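Local coordinates for protein PadR family transcriptional regulator (PDB 5ZQH) that probably binds DNA as a dimer through a winged helix-turn-helix domain and regulates transcription, as a PadR family member of Streptococcus pneumoniae, at residues K6-G11 with A34-I39; G11-M16 with Q49-N54; D15-K20 with Y25-T30; T43-L48 with D69-S74. All blocks are in the same frame, centred on the assembly; numbering follows the deposited sequence.

Interaction 1: residues K6-G11 with A34-I39; sequences KGVLEG and AGFDTI
Phe36 reaches out of the loop that follows helix 24-34 and brings the outer end of its ring up to Val8 and Leu9 of helix 3-19. Phe36 CZ lies 4.3 Å from Val8 CG1, and this methyl sits at the ring edge, near its plane. Phe36 CE1 lies 4.1 Å from Leu9 CD2, which comes to the ring obliquely. The two distances are those of ordinary, rather loose van der Waals packing.

The ring is aimed by its first torsion. Phe36 CG stands opposite its own carbonyl carbon and beside the backbone N (chi1 -60°), which carries the ring away from the turn and toward the helix. Leu9 is less regular. Its chi1 of 33° is off a staggered value, so the pose is less certain.

The backbone turns sharply on both sides of Phe36. Gly35, just after helix 24-34, has the positive phi of a Schellman motif, which suits glycine. Phe36 is the centre of an inverse gamma turn, in which Asp37 N gives a weak hydrogen bond to Gly35 O (2.8 Å). A type I turn then runs from Phe36 to Ile39.

The contact is purely apolar and buried. Leu31 of helix 24-34 also packs on Phe36. The second subunit adds to the packing: its Lys96 makes a cation-pi contact with the Phe36 ring, its Ile100 packs on the same residue, and its Val97 packs on Val8. Phe36 thus sits among helices 3-19 and 24-34 of its own chain and helix 77-101 of the second subunit.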
loop_
_atom_site.group_PDB
_atom_site.type_symbol
_atom_site.label_atom_id
_atom_site.label_comp_id
_atom_site.label_asym_id
_atom_site.label_seq_id
_atom_site.Cartn_x
_atom_site.Cartn_y
_atom_site.Cartn_z
ATOM N N LYS A 6 -0.977 4.588 3.272
ATOM C CA LYS A 6 -0.879 5.783 2.419
ATOM C C LYS A 6 -1.312 5.511 0.981
ATOM O O LYS A 6 -2.032 6.314 0.389
ATOM C CB LYS A 6 0.541 6.357 2.444
ATOM C CG LYS A 6 0.821 7.260 3.628
ATOM C CD LYS A 6 2.303 7.275 3.968
ATOM C CE LYS A 6 2.599 8.288 5.063
ATOM N NZ LYS A 6 4.005 8.181 5.543
ATOM N N GLY A 7 -0.881 4.372 0.441
ATOM C CA GLY A 7 -1.256 3.938 -0.901
ATOM C C GLY A 7 -2.751 3.727 -1.044
ATOM O O GLY A 7 -3.339 4.126 -2.056
ATOM N N VAL A 8 -3.362 3.120 -0.023
ATOM C CA VAL A 8 -4.805 2.849 -0.022
ATOM C C VAL A 8 -5.636 4.144 0.024
ATOM O O VAL A 8 -6.490 4.341 -0.861
ATOM C CB VAL A 8 -5.231 1.807 1.052
ATOM C CG1 VAL A 8 -6.745 1.751 1.209
ATOM C CG2 VAL A 8 -4.701 0.428 0.687
ATOM N N LEU A 9 -5.387 5.023 1.008
ATOM C CA LEU A 9 -6.131 6.298 1.055
ATOM C C LEU A 9 -5.922 7.207 -0.152
ATOM O O LEU A 9 -6.842 7.943 -0.511
ATOM C CB LEU A 9 -6.065 7.083 2.385
ATOM C CG LEU A 9 -4.953 7.198 3.419
ATOM C CD1 LEU A 9 -4.841 8.631 3.933
ATOM C CD2 LEU A 9 -5.286 6.272 4.570
ATOM N N GLU A 10 -4.744 7.145 -0.780
ATOM C CA GLU A 10 -4.516 7.890 -2.021
ATOM C C GLU A 10 -5.513 7.448 -3.086
ATOM O O GLU A 10 -6.290 8.266 -3.579
ATOM C CB GLU A 10 -3.085 7.754 -2.540
ATOM C CG GLU A 10 -2.766 8.788 -3.612
ATOM C CD GLU A 10 -1.481 8.503 -4.361
ATOM O OE1 GLU A 10 -1.485 7.609 -5.236
ATOM O OE2 GLU A 10 -0.471 9.194 -4.086
ATOM N N GLY A 11 -5.488 6.152 -3.400
ATOM C CA GLY A 11 -6.434 5.521 -4.321
ATOM C C GLY A 11 -7.892 5.760 -3.978
ATOM O O GLY A 11 -8.678 6.112 -4.860
ATOM N N ALA A 34 -16.820 5.115 5.219
ATOM C CA ALA A 34 -16.288 3.956 4.497
ATOM C C ALA A 34 -15.515 3.010 5.422
ATOM O O ALA A 34 -15.239 1.860 5.054
ATOM C CB ALA A 34 -15.414 4.408 3.338
ATOM N N GLY A 35 -15.177 3.499 6.617
ATOM C CA GLY A 35 -14.469 2.700 7.621
ATOM C C GLY A 35 -13.281 3.371 8.291
ATOM O O GLY A 35 -12.787 2.881 9.309
ATOM N N PHE A 36 -12.828 4.488 7.722
ATOM C CA PHE A 36 -11.705 5.249 8.257
ATOM C C PHE A 36 -12.143 6.079 9.481
ATOM O O PHE A 36 -12.134 7.315 9.467
ATOM C CB PHE A 36 -11.062 6.107 7.150
ATOM C CG PHE A 36 -10.528 5.307 5.983
ATOM C CD1 PHE A 36 -9.228 4.790 6.007
ATOM C CD2 PHE A 36 -11.320 5.065 4.853
ATOM C CE1 PHE A 36 -8.735 4.050 4.933
ATOM C CE2 PHE A 36 -10.833 4.327 3.782
ATOM C CZ PHE A 36 -9.538 3.822 3.820
ATOM N N ASP A 37 -12.526 5.363 10.539
ATOM C CA ASP A 37 -13.051 5.936 11.781
ATOM C C ASP A 37 -12.014 6.755 12.531
ATOM O O ASP A 37 -12.352 7.760 13.161
ATOM C CB ASP A 37 -13.545 4.817 12.710
ATOM C CG ASP A 37 -14.693 4.022 12.122
ATOM O OD1 ASP A 37 -15.808 4.580 12.005
ATOM O OD2 ASP A 37 -14.478 2.837 11.782
ATOM N N THR A 38 -10.757 6.321 12.450
ATOM C CA THR A 38 -9.677 6.838 13.294
ATOM C C THR A 38 -8.708 7.816 12.601
ATOM O O THR A 38 -7.564 7.984 13.046
ATOM C CB THR A 38 -8.890 5.676 13.953
ATOM O OG1 THR A 38 -8.517 4.716 12.955
ATOM C CG2 THR A 38 -9.730 4.994 15.033
ATOM N N ILE A 39 -9.160 8.461 11.523
ATOM C CA ILE A 39 -8.356 9.503 10.868
ATOM C C ILE A 39 -8.523 10.829 11.614
ATOM O O ILE A 39 -9.646 11.334 11.779
ATOM C CB ILE A 39 -8.602 9.642 9.331
ATOM C CG1 ILE A 39 -10.094 9.812 9.001
ATOM C CG2 ILE A 39 -7.973 8.461 8.585
ATOM C CD1 ILE A 39 -10.391 10.239 7.577
#

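Interaction 2: residues G11-M16 with Q49-N54; sequences GCVLDM and QKLEKN
Leu51 of helix 45-53 meets Val13 and Leu14 of helix 3-19, and all three side chains are buried. Along 49-54, Gln49 and Lys50 come first and lie on the exposed side of the helix. Leu51 follows and points at helix 3-19. Its CD2 touches two residues at once: it is 4.0 Å from Val13 CG1 and 3.8 Å from Leu14 CD1. Leu51 CG is also 3.8 Å from Leu14 CD1, so Leu14 CD1 rests against the branch point of Leu51. The Val13 methyl is brought there by a torsion that sets CG1 opposite the backbone N (chi1 161°).

Glu52 turns to another side and forms a long, weak ion pair with Lys71 of strand 69-75. Lys53 and Asn54 close the segment. Lys53 NZ donates to Asn54 OD1 at 3.1 Å, nearly in line with the C=O bond.

Trp56 and Ile57 pack on both Leu14 and Leu51, and Leu47 and Leu48 pack on Val13. The chemistry is that of a hydrophobic core. Branched aliphatic groups join the two helices by dispersion and by exclusion of water, while the polar side chains of 49-54 stay off the interface.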
loop_
_atom_site.group_PDB
_atom_site.type_symbol
_atom_site.label_atom_id
_atom_site.label_comp_id
_atom_site.label_asym_id
_atom_site.label_seq_id
_atom_site.Cartn_x
_atom_site.Cartn_y
_atom_site.Cartn_z
ATOM N N GLY A 11 -5.488 6.152 -3.400
ATOM C CA GLY A 11 -6.434 5.521 -4.321
ATOM C C GLY A 11 -7.892 5.760 -3.978
ATOM O O GLY A 11 -8.678 6.112 -4.860
ATOM N N CYS A 12 -8.239 5.591 -2.697
ATOM C CA CYS A 12 -9.616 5.810 -2.206
ATOM C C CYS A 12 -10.087 7.264 -2.331
ATOM O O CYS A 12 -11.192 7.502 -2.816
ATOM C CB CYS A 12 -9.798 5.285 -0.773
ATOM S SG CYS A 12 -9.727 3.479 -0.635
ATOM N N VAL A 13 -9.246 8.218 -1.914
ATOM C CA VAL A 13 -9.522 9.672 -2.073
ATOM C C VAL A 13 -9.696 10.065 -3.552
ATOM O O VAL A 13 -10.634 10.782 -3.905
ATOM C CB VAL A 13 -8.471 10.560 -1.332
ATOM C CG1 VAL A 13 -8.451 11.999 -1.833
ATOM C CG2 VAL A 13 -8.732 10.549 0.167
ATOM N N LEU A 14 -8.789 9.578 -4.394
ATOM C CA LEU A 14 -8.852 9.744 -5.847
ATOM C C LEU A 14 -10.140 9.181 -6.470
ATOM O O LEU A 14 -10.770 9.852 -7.296
ATOM C CB LEU A 14 -7.609 9.117 -6.496
ATOM C CG LEU A 14 -6.537 9.918 -7.258
ATOM C CD1 LEU A 14 -6.511 11.418 -6.984
ATOM C CD2 LEU A 14 -5.163 9.292 -7.042
ATOM N N ASP A 15 -10.527 7.971 -6.053
ATOM C CA ASP A 15 -11.762 7.319 -6.518
ATOM C C ASP A 15 -13.020 8.093 -6.120
ATOM O O ASP A 15 -13.904 8.300 -6.954
ATOM C CB ASP A 15 -11.835 5.868 -6.026
ATOM C CG ASP A 15 -12.925 5.055 -6.725
ATOM O OD1 ASP A 15 -12.843 4.860 -7.959
ATOM O OD2 ASP A 15 -13.855 4.596 -6.030
ATOM N N MET A 16 -13.079 8.524 -4.857
ATOM C CA MET A 16 -14.196 9.312 -4.320
ATOM C C MET A 16 -14.418 10.628 -5.065
ATOM O O MET A 16 -15.563 10.996 -5.334
ATOM C CB MET A 16 -14.011 9.576 -2.826
ATOM C CG MET A 16 -14.306 8.376 -1.949
ATOM S SD MET A 16 -13.890 8.700 -0.230
ATOM C CE MET A 16 -14.344 7.132 0.510
ATOM N N GLN A 49 -3.691 18.446 -0.806
ATOM C CA GLN A 49 -2.696 19.455 -1.186
ATOM C C GLN A 49 -1.679 18.891 -2.189
ATOM O O GLN A 49 -1.361 19.550 -3.180
ATOM C CB GLN A 49 -1.973 19.975 0.061
ATOM C CG GLN A 49 -1.461 21.404 -0.028
ATOM C CD GLN A 49 -2.101 22.327 0.994
ATOM O OE1 GLN A 49 -2.196 21.999 2.184
ATOM N NE2 GLN A 49 -2.528 23.499 0.542
ATOM N N LYS A 50 -1.199 17.669 -1.917
ATOM C CA LYS A 50 -0.220 16.965 -2.748
ATOM C C LYS A 50 -0.762 16.648 -4.141
ATOM O O LYS A 50 -0.093 16.928 -5.138
ATOM C CB LYS A 50 0.269 15.693 -2.048
ATOM C CG LYS A 50 1.480 15.024 -2.699
ATOM C CD LYS A 50 2.084 13.953 -1.802
ATOM C CE LYS A 50 1.384 12.611 -1.957
ATOM N NZ LYS A 50 1.127 11.964 -0.639
ATOM N N LEU A 51 -1.967 16.074 -4.184
ATOM C CA LEU A 51 -2.679 15.736 -5.414
ATOM C C LEU A 51 -2.977 16.955 -6.295
ATOM O O LEU A 51 -2.832 16.878 -7.512
ATOM C CB LEU A 51 -3.985 15.009 -5.069
ATOM C CG LEU A 51 -4.184 13.496 -4.874
ATOM C CD1 LEU A 51 -2.946 12.705 -4.459
ATOM C CD2 LEU A 51 -5.306 13.297 -3.866
ATOM N N GLU A 52 -3.389 18.072 -5.687
ATOM C CA GLU A 52 -3.648 19.317 -6.436
ATOM C C GLU A 52 -2.366 19.874 -7.072
ATOM O O GLU A 52 -2.365 20.254 -8.249
ATOM C CB GLU A 52 -4.322 20.380 -5.551
ATOM C CG GLU A 52 -4.875 21.574 -6.331
ATOM C CD GLU A 52 -5.387 22.721 -5.464
ATOM O OE1 GLU A 52 -5.236 22.686 -4.218
ATOM O OE2 GLU A 52 -5.954 23.681 -6.042
ATOM N N LYS A 53 -1.292 19.907 -6.284
ATOM C CA LYS A 53 0.034 20.349 -6.729
ATOM C C LYS A 53 0.615 19.409 -7.801
ATOM O O LYS A 53 1.252 19.871 -8.755
ATOM C CB LYS A 53 0.961 20.535 -5.505
ATOM C CG LYS A 53 2.418 20.890 -5.787
ATOM C CD LYS A 53 3.287 19.668 -5.523
ATOM C CE LYS A 53 4.361 19.474 -6.580
ATOM N NZ LYS A 53 4.853 18.067 -6.554
ATOM N N ASN A 54 0.361 18.105 -7.650
ATOM C CA ASN A 54 0.694 17.090 -8.665
ATOM C C ASN A 54 -0.119 17.195 -9.963
ATOM O O ASN A 54 0.164 16.477 -10.931
ATOM C CB ASN A 54 0.505 15.677 -8.095
ATOM C CG ASN A 54 1.627 15.245 -7.170
ATOM O OD1 ASN A 54 2.672 15.901 -7.064
ATOM N ND2 ASN A 54 1.411 14.122 -6.485
#

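Interaction 3: residues D15-K20 with Y25-T30; sequences DMIGQK and YELVQT
Lys20 and Glu26 pair across the more open side of this contact. Lys20 NZ lies 3.3 Å from Glu26 OE2, a salt bridge whose hydrogen bond is weak. Glu26 CG sits between its backbone N and carbonyl carbon (chi1 64°), and the extended chain beyond carries the carboxylate to the lysine.

Glu26 O serves two donors of Thr30. Thr30 OG1 gives it a bond of 2.6 Å, and Thr30 N gives the usual helical bond. They come from opposite faces of the carbonyl plane. On the other helix, Gln19 NE2 donates to Asp15 OD2 at 2.9 Å, from above the carboxylate plane. Gln19 NE2 also makes a weak hydrogen bond to Ile100 O of the second subunit. Asp15 OD1 accepts from Trp87 NE1.

Away from the salt bridge the contact is mostly apolar. Leu27 CD1 packs on Ile17 CG1 at 3.7 Å, and Leu27 CD2 on Met16 CB at 3.8 Å. Met16 and Thr30 meet tip to tip: Met16 CE lies 3.7 Å from Thr30 O, and Met16 SD 3.8 Å from Thr30 CG2.

The axes of segments 15-19 and 25-30 come within 11.2 Å, and their directions differ by 115°. The short strand 22-23 separates the helices in the chain. This is consistent with the first two helices of a winged helix-turn-helix domain.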
loop_
_atom_site.group_PDB
_atom_site.type_symbol
_atom_site.label_atom_id
_atom_site.label_comp_id
_atom_site.label_asym_id
_atom_site.label_seq_id
_atom_site.Cartn_x
_atom_site.Cartn_y
_atom_site.Cartn_z
ATOM N N ASP A 15 -10.527 7.971 -6.053
ATOM C CA ASP A 15 -11.762 7.319 -6.518
ATOM C C ASP A 15 -13.020 8.093 -6.120
ATOM O O ASP A 15 -13.904 8.300 -6.954
ATOM C CB ASP A 15 -11.835 5.868 -6.026
ATOM C CG ASP A 15 -12.925 5.055 -6.725
ATOM O OD1 ASP A 15 -12.843 4.860 -7.959
ATOM O OD2 ASP A 15 -13.855 4.596 -6.030
ATOM N N MET A 16 -13.079 8.524 -4.857
ATOM C CA MET A 16 -14.196 9.312 -4.320
ATOM C C MET A 16 -14.418 10.628 -5.065
ATOM O O MET A 16 -15.563 10.996 -5.334
ATOM C CB MET A 16 -14.011 9.576 -2.826
ATOM C CG MET A 16 -14.306 8.376 -1.949
ATOM S SD MET A 16 -13.890 8.700 -0.230
ATOM C CE MET A 16 -14.344 7.132 0.510
ATOM N N ILE A 17 -13.318 11.308 -5.396
ATOM C CA ILE A 17 -13.311 12.543 -6.196
ATOM C C ILE A 17 -13.788 12.278 -7.636
ATOM O O ILE A 17 -14.452 13.127 -8.241
ATOM C CB ILE A 17 -11.913 13.219 -6.144
ATOM C CG1 ILE A 17 -11.700 13.888 -4.783
ATOM C CG2 ILE A 17 -11.721 14.251 -7.246
ATOM C CD1 ILE A 17 -10.242 14.064 -4.394
ATOM N N GLY A 18 -13.460 11.097 -8.159
ATOM C CA GLY A 18 -13.954 10.626 -9.460
ATOM C C GLY A 18 -15.451 10.367 -9.537
ATOM O O GLY A 18 -16.092 10.753 -10.521
ATOM N N GLN A 19 -15.997 9.714 -8.505
ATOM C CA GLN A 19 -17.435 9.409 -8.409
ATOM C C GLN A 19 -18.267 10.685 -8.345
ATOM O O GLN A 19 -19.227 10.854 -9.100
ATOM C CB GLN A 19 -17.742 8.581 -7.157
ATOM C CG GLN A 19 -17.066 7.221 -7.046
ATOM C CD GLN A 19 -17.254 6.591 -5.666
ATOM O OE1 GLN A 19 -18.106 7.030 -4.875
ATOM N NE2 GLN A 19 -16.462 5.557 -5.371
ATOM N N LYS A 20 -17.884 11.569 -7.422
ATOM C CA LYS A 20 -18.557 12.843 -7.201
ATOM C C LYS A 20 -17.551 13.904 -6.756
ATOM O O LYS A 20 -16.752 13.689 -5.840
ATOM C CB LYS A 20 -19.673 12.694 -6.161
ATOM C CG LYS A 20 -20.632 13.871 -6.101
ATOM C CD LYS A 20 -21.251 13.997 -4.719
ATOM C CE LYS A 20 -21.885 15.368 -4.507
ATOM N NZ LYS A 20 -20.895 16.471 -4.288
ATOM N N TYR A 25 -14.170 18.956 3.642
ATOM C CA TYR A 25 -14.990 18.481 4.770
ATOM C C TYR A 25 -15.777 17.230 4.408
ATOM O O TYR A 25 -15.776 16.261 5.171
ATOM C CB TYR A 25 -15.939 19.575 5.280
ATOM C CG TYR A 25 -16.869 19.153 6.409
ATOM C CD1 TYR A 25 -16.444 19.193 7.743
ATOM C CD2 TYR A 25 -18.190 18.736 6.149
ATOM C CE1 TYR A 25 -17.293 18.820 8.781
ATOM C CE2 TYR A 25 -19.045 18.359 7.184
ATOM C CZ TYR A 25 -18.591 18.407 8.495
ATOM O OH TYR A 25 -19.420 18.046 9.531
ATOM N N GLU A 26 -16.445 17.258 3.253
ATOM C CA GLU A 26 -17.299 16.144 2.862
ATOM C C GLU A 26 -16.525 14.888 2.443
ATOM O O GLU A 26 -17.047 13.786 2.568
ATOM C CB GLU A 26 -18.406 16.554 1.869
ATOM C CG GLU A 26 -17.982 17.062 0.501
ATOM C CD GLU A 26 -19.168 17.461 -0.367
ATOM O OE1 GLU A 26 -20.114 18.102 0.146
ATOM O OE2 GLU A 26 -19.161 17.128 -1.572
ATOM N N LEU A 27 -15.279 15.063 1.996
ATOM C CA LEU A 27 -14.374 13.940 1.718
ATOM C C LEU A 27 -13.963 13.189 2.981
ATOM O O LEU A 27 -13.972 11.957 2.982
ATOM C CB LEU A 27 -13.132 14.383 0.934
ATOM C CG LEU A 27 -13.138 14.117 -0.578
ATOM C CD1 LEU A 27 -12.186 15.070 -1.285
ATOM C CD2 LEU A 27 -12.802 12.667 -0.915
ATOM N N VAL A 28 -13.621 13.926 4.043
ATOM C CA VAL A 28 -13.266 13.336 5.348
ATOM C C VAL A 28 -14.442 12.518 5.909
ATOM O O VAL A 28 -14.244 11.412 6.430
ATOM C CB VAL A 28 -12.770 14.410 6.362
ATOM C CG1 VAL A 28 -12.520 13.822 7.751
ATOM C CG2 VAL A 28 -11.497 15.082 5.858
ATOM N N GLN A 29 -15.657 13.051 5.763
ATOM C CA GLN A 29 -16.878 12.387 6.251
ATOM C C GLN A 29 -17.241 11.143 5.452
ATOM O O GLN A 29 -17.698 10.157 6.027
ATOM C CB GLN A 29 -18.062 13.362 6.310
ATOM C CG GLN A 29 -17.878 14.550 7.258
ATOM C CD GLN A 29 -17.784 14.167 8.730
ATOM O OE1 GLN A 29 -18.209 13.087 9.144
ATOM N NE2 GLN A 29 -17.233 15.063 9.527
ATOM N N THR A 30 -17.024 11.198 4.138
ATOM C CA THR A 30 -17.196 10.046 3.240
ATOM C C THR A 30 -16.179 8.946 3.565
ATOM O O THR A 30 -16.496 7.762 3.485
ATOM C CB THR A 30 -17.098 10.480 1.758
ATOM O OG1 THR A 30 -17.974 11.591 1.536
ATOM C CG2 THR A 30 -17.499 9.356 0.803
#

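Interaction 4: residues T43-L48 with D69-S74; sequences TIYPLL and DRKYFS
Tyr45 overlaps Phe73 with its ring and hydroxyl. The pair is an offset edge-to-face stack, in which the edge of Phe73 is turned to the face of Tyr45. The ring centroids are 5.9 Å apart and the planes stand at 69°. Tyr45 OH is 3.5 Å from Phe73 CZ, at the edge of the phenylalanine ring and near its plane. The same hydroxyl oxygen lies 3.8 Å from Lys71 CD, and the aliphatic part of Lys71 crosses the end of Tyr45 at about a right angle.

Leu48, one helical turn further on, packs on Phe73 too. Its CD1 is 3.7 Å from Phe73 CE2 and comes in obliquely. Phe73 CG stands opposite the carbonyl carbon (chi1 -61°), which swings the ring from the strand toward helix 45-53.

Leu48 and Phe73 are buried, whereas Tyr45 is exposed. Val13, Ile17 and Leu27 pack on Leu48, and Ile57 packs on Phe73. The strand itself bonds to its neighbours on both sides, Phe73 to Arg22 and Tyr72 to Asp60. A helix packed through Tyr45 and Leu48 against the middle strand of an antiparallel sheet fits a winged helix-turn-helix domain. Helix 45-53 would be its recognition helix, and strands 57-63 and 69-75 would form the wing.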
loop_
_atom_site.group_PDB
_atom_site.type_symbol
_atom_site.label_atom_id
_atom_site.label_comp_id
_atom_site.label_asym_id
_atom_site.label_seq_id
_atom_site.Cartn_x
_atom_site.Cartn_y
_atom_site.Cartn_z
ATOM N N THR A 43 -5.212 15.162 8.683
ATOM C CA THR A 43 -4.243 14.313 7.966
ATOM C C THR A 43 -4.616 14.093 6.498
ATOM O O THR A 43 -3.798 13.597 5.712
ATOM C CB THR A 43 -4.091 12.941 8.653
ATOM O OG1 THR A 43 -5.358 12.527 9.181
ATOM C CG2 THR A 43 -3.079 13.018 9.795
ATOM N N ILE A 44 -5.841 14.488 6.142
ATOM C CA ILE A 44 -6.412 14.287 4.807
ATOM C C ILE A 44 -6.085 15.437 3.845
ATOM O O ILE A 44 -5.734 15.194 2.685
ATOM C CB ILE A 44 -7.947 14.021 4.889
ATOM C CG1 ILE A 44 -8.267 12.761 5.729
ATOM C CG2 ILE A 44 -8.604 13.957 3.511
ATOM C CD1 ILE A 44 -7.503 11.488 5.380
ATOM N N TYR A 45 -6.192 16.675 4.329
ATOM C CA TYR A 45 -5.908 17.852 3.505
ATOM C C TYR A 45 -4.445 17.957 3.009
ATOM O O TYR A 45 -4.233 18.476 1.910
ATOM C CB TYR A 45 -6.366 19.155 4.175
ATOM C CG TYR A 45 -6.996 20.142 3.212
ATOM C CD1 TYR A 45 -6.206 20.937 2.378
ATOM C CD2 TYR A 45 -8.383 20.279 3.132
ATOM C CE1 TYR A 45 -6.777 21.838 1.485
ATOM C CE2 TYR A 45 -8.966 21.174 2.245
ATOM C CZ TYR A 45 -8.154 21.955 1.418
ATOM O OH TYR A 45 -8.713 22.853 0.533
ATOM N N PRO A 46 -3.442 17.481 3.800
ATOM C CA PRO A 46 -2.093 17.330 3.223
ATOM C C PRO A 46 -2.038 16.466 1.956
ATOM O O PRO A 46 -1.321 16.823 1.009
ATOM C CB PRO A 46 -1.301 16.671 4.352
ATOM C CG PRO A 46 -1.943 17.190 5.583
ATOM C CD PRO A 46 -3.406 17.321 5.270
ATOM N N LEU A 47 -2.792 15.358 1.942
ATOM C CA LEU A 47 -2.933 14.506 0.754
ATOM C C LEU A 47 -3.625 15.235 -0.413
ATOM O O LEU A 47 -3.152 15.169 -1.556
ATOM C CB LEU A 47 -3.649 13.189 1.098
ATOM C CG LEU A 47 -4.060 12.208 -0.012
ATOM C CD1 LEU A 47 -2.844 11.608 -0.713
ATOM C CD2 LEU A 47 -4.961 11.116 0.550
ATOM N N LEU A 48 -4.722 15.936 -0.116
ATOM C CA LEU A 48 -5.419 16.763 -1.104
ATOM C C LEU A 48 -4.509 17.847 -1.673
ATOM O O LEU A 48 -4.546 18.113 -2.875
ATOM C CB LEU A 48 -6.694 17.387 -0.519
ATOM C CG LEU A 48 -7.875 16.488 -0.120
ATOM C CD1 LEU A 48 -8.942 17.317 0.589
ATOM C CD2 LEU A 48 -8.476 15.756 -1.313
ATOM N N ASP A 69 -19.605 29.174 -0.305
ATOM C CA ASP A 69 -18.629 28.711 -1.285
ATOM C C ASP A 69 -17.577 27.816 -0.641
ATOM O O ASP A 69 -16.949 28.186 0.361
ATOM C CB ASP A 69 -17.955 29.893 -1.995
ATOM C CG ASP A 69 -18.782 30.451 -3.147
ATOM O OD1 ASP A 69 -19.739 29.790 -3.611
ATOM O OD2 ASP A 69 -18.459 31.570 -3.599
ATOM N N ARG A 70 -17.409 26.634 -1.225
ATOM C CA ARG A 70 -16.394 25.683 -0.802
ATOM C C ARG A 70 -15.517 25.329 -1.999
ATOM O O ARG A 70 -15.934 25.498 -3.147
ATOM C CB ARG A 70 -17.049 24.429 -0.204
ATOM C CG ARG A 70 -17.742 24.624 1.148
ATOM C CD ARG A 70 -16.756 24.661 2.313
ATOM N NE ARG A 70 -17.345 25.237 3.520
ATOM C CZ ARG A 70 -17.408 26.543 3.791
ATOM N NH1 ARG A 70 -16.919 27.443 2.943
ATOM N NH2 ARG A 70 -17.968 26.960 4.918
ATOM N N LYS A 71 -14.301 24.866 -1.722
ATOM C CA LYS A 71 -13.372 24.438 -2.762
ATOM C C LYS A 71 -13.619 22.972 -3.132
ATOM O O LYS A 71 -13.168 22.066 -2.434
ATOM C CB LYS A 71 -11.921 24.655 -2.314
ATOM C CG LYS A 71 -10.914 24.593 -3.450
ATOM C CD LYS A 71 -9.513 24.275 -2.953
ATOM C CE LYS A 71 -8.641 25.515 -2.876
ATOM N NZ LYS A 71 -7.209 25.115 -2.960
ATOM N N TYR A 72 -14.336 22.760 -4.237
ATOM C CA TYR A 72 -14.645 21.419 -4.729
ATOM C C TYR A 72 -13.495 20.834 -5.544
ATOM O O TYR A 72 -12.973 21.476 -6.456
ATOM C CB TYR A 72 -15.925 21.429 -5.566
ATOM C CG TYR A 72 -17.201 21.392 -4.764
ATOM C CD1 TYR A 72 -17.805 22.574 -4.319
ATOM C CD2 TYR A 72 -17.817 20.177 -4.456
ATOM C CE1 TYR A 72 -18.990 22.551 -3.594
ATOM C CE2 TYR A 72 -18.998 20.139 -3.722
ATOM C CZ TYR A 72 -19.580 21.332 -3.296
ATOM O OH TYR A 72 -20.748 21.302 -2.569
ATOM N N PHE A 73 -13.110 19.610 -5.199
ATOM C CA PHE A 73 -12.067 18.889 -5.912
ATOM C C PHE A 73 -12.664 17.941 -6.950
ATOM O O PHE A 73 -13.584 17.176 -6.651
ATOM C CB PHE A 73 -11.163 18.126 -4.937
ATOM C CG PHE A 73 -10.448 19.007 -3.952
ATOM C CD1 PHE A 73 -9.339 19.772 -4.345
ATOM C CD2 PHE A 73 -10.876 19.078 -2.621
ATOM C CE1 PHE A 73 -8.679 20.588 -3.436
ATOM C CE2 PHE A 73 -10.214 19.894 -1.709
ATOM C CZ PHE A 73 -9.117 20.647 -2.117
ATOM N N SER A 74 -12.141 18.029 -8.172
ATOM C CA SER A 74 -12.495 17.132 -9.283
ATOM C C SER A 74 -11.218 16.618 -9.959
ATOM O O SER A 74 -10.173 17.283 -9.907
ATOM C CB SER A 74 -13.379 17.854 -10.297
ATOM O OG SER A 74 -12.742 19.029 -10.762
#

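Helix 3-19 carries one side of interactions 1, 2 and 3. Interactions 2 and 4 share helix 45-53, which interaction 4 joins to strand 69-75. These two are the closest pair, with centres about 8 Å apart. Val13 CG1 touches Leu48 CD2 at 3.8 Å, and Val13 CG2 touches Leu47 CD2 at 3.8 Å. Interactions 3 and 4 have centres about 9 Å apart and meet where Leu27 CD1 lies 3.8 Å from Leu48 CD2. Interaction 1 is about 15 Å from interaction 4, between centres. Interactions 1, 2 and 3 touch the second subunit, while interaction 4 does not. Interaction 2 holds to helix 3-19 the same probable recognition helix that interaction 4 holds to the wing.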